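Local structure of H subunit of photosynthetic reaction center complex (Rhodopseudomonas palustris, 6Z5S) at residues Val97-Pro109 against Cys236-Pro248. The protein forms the H subunit of the photosynthetic reaction centre, a single membrane helix joined to a large extramembrane domain that probably supports the electron-transfer subunits. Sequence-based numbering, arbitrary orientation.
Sequences VPTGNPFADGVGP and CAYYGAGTLYATP
The backbones of 97-109 and 236-248 come nearest at two places: the CA atoms of Phe103 and Tyr238 are 5.6 Å apart, those of Pro109 and Ala241 4.9 Å. No hydrogen bond crosses between the segments, so the contact rests on packing. The short helix 102-105 carries Phe103, which enters the other helix as a knob into a hole formed by Tyr238, Ala241, Gly242 and Tyr245. CB of Ala241 lies over one face of the Phe103 ring, 3.9 Å from its centroid, as a CH-pi contact. An edge of the same ring points at the face of Tyr238 in a T-shaped pair, planes at 61°. Tyr238 reaches it with CG anti to its backbone N (chi1 -176°), and its OH bonds to Gln214 O. Pro102 CG sits over one face of the Tyr245 ring in a CH-pi contact, 3.7 Å from the ring centroid. Leu244 CD2 covers the rim of the other face. Pro98 CG lies 4.0 Å from Tyr245 OH, and Pro109 CD packs on Tyr245 CE2. Cut back to an alanine, Tyr245 would probably leave Pro102 without its CH-pi partner and a gap beside Pro98 and Pro109. Pro109 CG packs 3.6 Å from Leu244 CB. Thr243 OG1 donates a hydrogen bond to Gly240 O (2.8 Å), and Pro109 CB rests against that oxygen. The contact joins strand 96-98 and helix 102-105, in the H-chain N-terminal family region, to the distant helix 229-245. There Tyr239 packs on strand 188-192, while Val107 touches strand 85-87. Another protein of the complex packs on Pro109, Thr243 and Tyr245.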
ATOM      1  N   VAL D  97     -40.622   0.948   5.238  1.00 42.22           N
ATOM      2  CA  VAL D  97     -41.139  -0.211   5.945  1.00 42.22           C
ATOM      3  C   VAL D  97     -41.682  -1.170   4.898  1.00 42.22           C
ATOM      4  O   VAL D  97     -42.395  -0.738   3.991  1.00 42.22           O
ATOM      5  CB  VAL D  97     -42.243   0.165   6.949  1.00 42.22           C
ATOM      6  CG1 VAL D  97     -42.779  -1.067   7.623  1.00 42.22           C
ATOM      7  CG2 VAL D  97     -41.710   1.141   7.966  1.00 42.22           C
ATOM      8  N   PRO D  98     -41.347  -2.458   4.959  1.00 44.31           N
ATOM      9  CA  PRO D  98     -41.892  -3.419   3.992  1.00 44.31           C
ATOM     10  C   PRO D  98     -43.382  -3.620   4.216  1.00 44.31           C
ATOM     11  O   PRO D  98     -43.814  -3.983   5.310  1.00 44.31           O
ATOM     12  CB  PRO D  98     -41.096  -4.696   4.272  1.00 44.31           C
ATOM     13  CG  PRO D  98     -40.591  -4.532   5.649  1.00 44.31           C
ATOM     14  CD  PRO D  98     -40.353  -3.076   5.846  1.00 44.31           C
ATOM     15  N   THR D  99     -44.166  -3.370   3.170  1.00 50.37           N
ATOM     16  CA  THR D  99     -45.611  -3.513   3.284  1.00 50.37           C
ATOM     17  C   THR D  99     -46.014  -4.975   3.397  1.00 50.37           C
ATOM     18  O   THR D  99     -46.924  -5.314   4.160  1.00 50.37           O
ATOM     19  CB  THR D  99     -46.299  -2.871   2.085  1.00 50.37           C
ATOM     20  OG1 THR D  99     -46.033  -3.653   0.917  1.00 50.37           O
ATOM     21  CG2 THR D  99     -45.784  -1.467   1.867  1.00 50.37           C
ATOM     22  N   GLY D 100     -45.349  -5.853   2.654  1.00 51.65           N
ATOM     23  CA  GLY D 100     -45.694  -7.259   2.667  1.00 51.65           C
ATOM     24  C   GLY D 100     -44.683  -8.139   3.370  1.00 51.65           C
ATOM     25  O   GLY D 100     -44.217  -7.811   4.464  1.00 51.65           O
ATOM     26  N   ASN D 101     -44.349  -9.272   2.756  1.00 55.62           N
ATOM     27  CA  ASN D 101     -43.373 -10.192   3.318  1.00 55.62           C
ATOM     28  C   ASN D 101     -42.010  -9.892   2.715  1.00 55.62           C
ATOM     29  O   ASN D 101     -41.807 -10.148   1.520  1.00 55.62           O
ATOM     30  CB  ASN D 101     -43.770 -11.630   3.039  1.00 55.62           C
ATOM     31  CG  ASN D 101     -42.691 -12.611   3.425  1.00 55.62           C
ATOM     32  OD1 ASN D 101     -42.062 -12.478   4.472  1.00 55.62           O
ATOM     33  ND2 ASN D 101     -42.464 -13.604   2.579  1.00 55.62           N
ATOM     34  N   PRO D 102     -41.054  -9.377   3.485  1.00 52.78           N
ATOM     35  CA  PRO D 102     -39.771  -8.977   2.890  1.00 52.78           C
ATOM     36  C   PRO D 102     -38.990 -10.127   2.290  1.00 52.78           C
ATOM     37  O   PRO D 102     -38.039  -9.883   1.540  1.00 52.78           O
ATOM     38  CB  PRO D 102     -39.022  -8.348   4.068  1.00 52.78           C
ATOM     39  CG  PRO D 102     -39.622  -8.980   5.261  1.00 52.78           C
ATOM     40  CD  PRO D 102     -41.062  -9.203   4.944  1.00 52.78           C
ATOM     41  N   PHE D 103     -39.348 -11.372   2.601  1.00 53.36           N
ATOM     42  CA  PHE D 103     -38.692 -12.505   1.960  1.00 53.36           C
ATOM     43  C   PHE D 103     -39.149 -12.656   0.519  1.00 53.36           C
ATOM     44  O   PHE D 103     -38.342 -12.969  -0.363  1.00 53.36           O
ATOM     45  CB  PHE D 103     -38.964 -13.783   2.744  1.00 53.36           C
ATOM     46  CG  PHE D 103     -38.169 -13.893   4.001  1.00 53.36           C
ATOM     47  CD1 PHE D 103     -38.613 -13.309   5.164  1.00 53.36           C
ATOM     48  CD2 PHE D 103     -36.976 -14.580   4.017  1.00 53.36           C
ATOM     49  CE1 PHE D 103     -37.884 -13.406   6.318  1.00 53.36           C
ATOM     50  CE2 PHE D 103     -36.242 -14.680   5.171  1.00 53.36           C
ATOM     51  CZ  PHE D 103     -36.699 -14.094   6.322  1.00 53.36           C
ATOM     52  N   ALA D 104     -40.434 -12.436   0.258  1.00 54.91           N
ATOM     53  CA  ALA D 104     -40.964 -12.540  -1.093  1.00 54.91           C
ATOM     54  C   ALA D 104     -40.847 -11.241  -1.872  1.00 54.91           C
ATOM     55  O   ALA D 104     -40.680 -11.275  -3.095  1.00 54.91           O
ATOM     56  CB  ALA D 104     -42.428 -12.977  -1.053  1.00 54.91           C
ATOM     57  N   ASP D 105     -40.931 -10.098  -1.193  1.00 53.61           N
ATOM     58  CA  ASP D 105     -40.834  -8.823  -1.889  1.00 53.61           C
ATOM     59  C   ASP D 105     -39.423  -8.556  -2.382  1.00 53.61           C
ATOM     60  O   ASP D 105     -39.242  -7.918  -3.425  1.00 53.61           O
ATOM     61  CB  ASP D 105     -41.280  -7.692  -0.972  1.00 53.61           C
ATOM     62  CG  ASP D 105     -42.644  -7.932  -0.379  1.00 53.61           C
ATOM     63  OD1 ASP D 105     -43.362  -8.818  -0.882  1.00 53.61           O
ATOM     64  OD2 ASP D 105     -42.992  -7.242   0.599  1.00 53.61           O
ATOM     65  N   GLY D 106     -38.417  -9.031  -1.659  1.00 49.01           N
ATOM     66  CA  GLY D 106     -37.055  -8.688  -1.988  1.00 49.01           C
ATOM     67  C   GLY D 106     -36.754  -7.247  -1.647  1.00 49.01           C
ATOM     68  O   GLY D 106     -36.428  -6.446  -2.525  1.00 49.01           O
ATOM     69  N   VAL D 107     -36.878  -6.900  -0.368  1.00 44.01           N
ATOM     70  CA  VAL D 107     -36.617  -5.551   0.109  1.00 44.01           C
ATOM     71  C   VAL D 107     -35.661  -5.629   1.287  1.00 44.01           C
ATOM     72  O   VAL D 107     -35.551  -6.653   1.963  1.00 44.01           O
ATOM     73  CB  VAL D 107     -37.906  -4.810   0.511  1.00 44.01           C
ATOM     74  CG1 VAL D 107     -38.838  -4.704  -0.669  1.00 44.01           C
ATOM     75  CG2 VAL D 107     -38.580  -5.513   1.659  1.00 44.01           C
ATOM     76  N   GLY D 108     -34.961  -4.527   1.523  1.00 40.97           N
ATOM     77  CA  GLY D 108     -34.012  -4.445   2.605  1.00 40.97           C
ATOM     78  C   GLY D 108     -32.826  -5.354   2.394  1.00 40.97           C
ATOM     79  O   GLY D 108     -32.319  -5.499   1.280  1.00 40.97           O
ATOM     80  N   PRO D 109     -32.354  -5.985   3.470  1.00 41.73           N
ATOM     81  CA  PRO D 109     -31.311  -7.009   3.322  1.00 41.73           C
ATOM     82  C   PRO D 109     -31.715  -8.155   2.419  1.00 41.73           C
ATOM     83  O   PRO D 109     -30.846  -8.935   2.016  1.00 41.73           O
ATOM     84  CB  PRO D 109     -31.090  -7.492   4.757  1.00 41.73           C
ATOM     85  CG  PRO D 109     -31.537  -6.378   5.592  1.00 41.73           C
ATOM     86  CD  PRO D 109     -32.668  -5.727   4.881  1.00 41.73           C
ATOM     87  N   CYS D 236     -29.592 -15.813  -2.796  1.00 53.03           N
ATOM     88  CA  CYS D 236     -28.789 -15.113  -1.801  1.00 53.03           C
ATOM     89  C   CYS D 236     -29.587 -14.022  -1.102  1.00 53.03           C
ATOM     90  O   CYS D 236     -29.353 -13.746   0.075  1.00 53.03           O
ATOM     91  CB  CYS D 236     -27.527 -14.533  -2.433  1.00 53.03           C
ATOM     92  SG  CYS D 236     -26.613 -15.675  -3.477  1.00 53.03           S
ATOM     93  N   ALA D 237     -30.560 -13.424  -1.786  1.00 49.31           N
ATOM     94  CA  ALA D 237     -31.373 -12.386  -1.174  1.00 49.31           C
ATOM     95  C   ALA D 237     -32.390 -12.972  -0.212  1.00 49.31           C
ATOM     96  O   ALA D 237     -32.654 -12.389   0.843  1.00 49.31           O
ATOM     97  CB  ALA D 237     -32.072 -11.575  -2.259  1.00 49.31           C
ATOM     98  N   TYR D 238     -32.978 -14.116  -0.560  1.00 55.04           N
ATOM     99  CA  TYR D 238     -33.861 -14.790   0.379  1.00 55.04           C
ATOM    100  C   TYR D 238     -33.119 -15.134   1.655  1.00 55.04           C
ATOM    101  O   TYR D 238     -33.675 -15.034   2.752  1.00 55.04           O
ATOM    102  CB  TYR D 238     -34.443 -16.051  -0.253  1.00 55.04           C
ATOM    103  CG  TYR D 238     -35.440 -16.748   0.630  1.00 55.04           C
ATOM    104  CD1 TYR D 238     -36.780 -16.420   0.580  1.00 55.04           C
ATOM    105  CD2 TYR D 238     -35.041 -17.730   1.517  1.00 55.04           C
ATOM    106  CE1 TYR D 238     -37.691 -17.048   1.384  1.00 55.04           C
ATOM    107  CE2 TYR D 238     -35.945 -18.359   2.327  1.00 55.04           C
ATOM    108  CZ  TYR D 238     -37.269 -18.016   2.256  1.00 55.04           C
ATOM    109  OH  TYR D 238     -38.179 -18.648   3.065  1.00 55.04           O
ATOM    110  N   TYR D 239     -31.860 -15.538   1.535  1.00 54.78           N
ATOM    111  CA  TYR D 239     -31.113 -15.854   2.745  1.00 54.78           C
ATOM    112  C   TYR D 239     -30.647 -14.607   3.483  1.00 54.78           C
ATOM    113  O   TYR D 239     -30.580 -14.615   4.714  1.00 54.78           O
ATOM    114  CB  TYR D 239     -29.931 -16.752   2.414  1.00 54.78           C
ATOM    115  CG  TYR D 239     -30.356 -18.171   2.175  1.00 54.78           C
ATOM    116  CD1 TYR D 239     -30.571 -19.034   3.231  1.00 54.78           C
ATOM    117  CD2 TYR D 239     -30.571 -18.640   0.895  1.00 54.78           C
ATOM    118  CE1 TYR D 239     -30.969 -20.331   3.012  1.00 54.78           C
ATOM    119  CE2 TYR D 239     -30.964 -19.928   0.669  1.00 54.78           C
ATOM    120  CZ  TYR D 239     -31.163 -20.769   1.729  1.00 54.78           C
ATOM    121  OH  TYR D 239     -31.560 -22.056   1.488  1.00 54.78           O
ATOM    122  N   GLY D 240     -30.328 -13.532   2.765  1.00 51.77           N
ATOM    123  CA  GLY D 240     -29.964 -12.296   3.425  1.00 51.77           C
ATOM    124  C   GLY D 240     -31.114 -11.619   4.134  1.00 51.77           C
ATOM    125  O   GLY D 240     -30.883 -10.877   5.090  1.00 51.77           O
ATOM    126  N   ALA D 241     -32.344 -11.844   3.677  1.00 50.41           N
ATOM    127  CA  ALA D 241     -33.494 -11.260   4.354  1.00 50.41           C
ATOM    128  C   ALA D 241     -33.580 -11.720   5.798  1.00 50.41           C
ATOM    129  O   ALA D 241     -33.991 -10.951   6.672  1.00 50.41           O
ATOM    130  CB  ALA D 241     -34.779 -11.614   3.612  1.00 50.41           C
ATOM    131  N   GLY D 242     -33.187 -12.962   6.071  1.00 54.57           N
ATOM    132  CA  GLY D 242     -33.247 -13.477   7.421  1.00 54.57           C
ATOM    133  C   GLY D 242     -32.329 -12.774   8.391  1.00 54.57           C
ATOM    134  O   GLY D 242     -32.565 -12.831   9.600  1.00 54.57           O
ATOM    135  N   THR D 243     -31.290 -12.107   7.892  1.00 51.01           N
ATOM    136  CA  THR D 243     -30.379 -11.395   8.778  1.00 51.01           C
ATOM    137  C   THR D 243     -31.063 -10.250   9.503  1.00 51.01           C
ATOM    138  O   THR D 243     -30.529  -9.755  10.498  1.00 51.01           O
ATOM    139  CB  THR D 243     -29.181 -10.863   7.992  1.00 51.01           C
ATOM    140  OG1 THR D 243     -29.581  -9.722   7.226  1.00 51.01           O
ATOM    141  CG2 THR D 243     -28.638 -11.927   7.059  1.00 51.01           C
ATOM    142  N   LEU D 244     -32.229  -9.823   9.040  1.00 50.11           N
ATOM    143  CA  LEU D 244     -32.911  -8.710   9.677  1.00 50.11           C
ATOM    144  C   LEU D 244     -34.357  -9.047  10.003  1.00 50.11           C
ATOM    145  O   LEU D 244     -34.913  -8.524  10.969  1.00 50.11           O
ATOM    146  CB  LEU D 244     -32.857  -7.478   8.780  1.00 50.11           C
ATOM    147  CG  LEU D 244     -33.095  -6.141   9.471  1.00 50.11           C
ATOM    148  CD1 LEU D 244     -31.896  -5.773  10.308  1.00 50.11           C
ATOM    149  CD2 LEU D 244     -33.385  -5.068   8.454  1.00 50.11           C
ATOM    150  N   TYR D 245     -34.977  -9.913   9.207  1.00 51.83           N
ATOM    151  CA  TYR D 245     -36.406 -10.138   9.309  1.00 51.83           C
ATOM    152  C   TYR D 245     -36.791 -11.507   9.841  1.00 51.83           C
ATOM    153  O   TYR D 245     -37.959 -11.703  10.191  1.00 51.83           O
ATOM    154  CB  TYR D 245     -37.071  -9.933   7.947  1.00 51.83           C
ATOM    155  CG  TYR D 245     -36.946  -8.532   7.424  1.00 51.83           C
ATOM    156  CD1 TYR D 245     -37.522  -7.473   8.094  1.00 51.83           C
ATOM    157  CD2 TYR D 245     -36.257  -8.267   6.256  1.00 51.83           C
ATOM    158  CE1 TYR D 245     -37.414  -6.194   7.621  1.00 51.83           C
ATOM    159  CE2 TYR D 245     -36.146  -6.988   5.776  1.00 51.83           C
ATOM    160  CZ  TYR D 245     -36.728  -5.958   6.462  1.00 51.83           C
ATOM    161  OH  TYR D 245     -36.619  -4.680   5.986  1.00 51.83           O
ATOM    162  N   ALA D 246     -35.865 -12.462   9.916  1.00 73.78           N
ATOM    163  CA  ALA D 246     -36.246 -13.772  10.441  1.00 73.78           C
ATOM    164  C   ALA D 246     -36.256 -13.771  11.965  1.00 73.78           C
ATOM    165  O   ALA D 246     -37.325 -13.806  12.583  1.00 73.78           O
ATOM    166  CB  ALA D 246     -35.303 -14.855   9.909  1.00 73.78           C
ATOM    167  N   THR D 247     -35.065 -13.656  12.582  1.00 94.77           N
ATOM    168  CA  THR D 247     -34.857 -13.773  14.025  1.00 94.77           C
ATOM    169  C   THR D 247     -35.800 -14.826  14.599  1.00 94.77           C
ATOM    170  O   THR D 247     -36.715 -14.489  15.361  1.00 94.77           O
ATOM    171  CB  THR D 247     -35.065 -12.423  14.715  1.00 94.77           C
ATOM    172  OG1 THR D 247     -34.376 -11.405  13.981  1.00 94.77           O
ATOM    173  CG2 THR D 247     -34.509 -12.455  16.134  1.00 94.77           C
ATOM    174  N   PRO D 248     -35.620 -16.105  14.253  1.00102.00           N
ATOM    175  CA  PRO D 248     -36.708 -17.077  14.437  1.00102.00           C
ATOM    176  C   PRO D 248     -37.064 -17.348  15.889  1.00102.00           C
ATOM    177  O   PRO D 248     -36.811 -18.441  16.406  1.00102.00           O
ATOM    178  CB  PRO D 248     -36.155 -18.341  13.766  1.00102.00           C
ATOM    179  CG  PRO D 248     -34.686 -18.183  13.825  1.00102.00           C
ATOM    180  CD  PRO D 248     -34.434 -16.722  13.633  1.00102.00           C
TER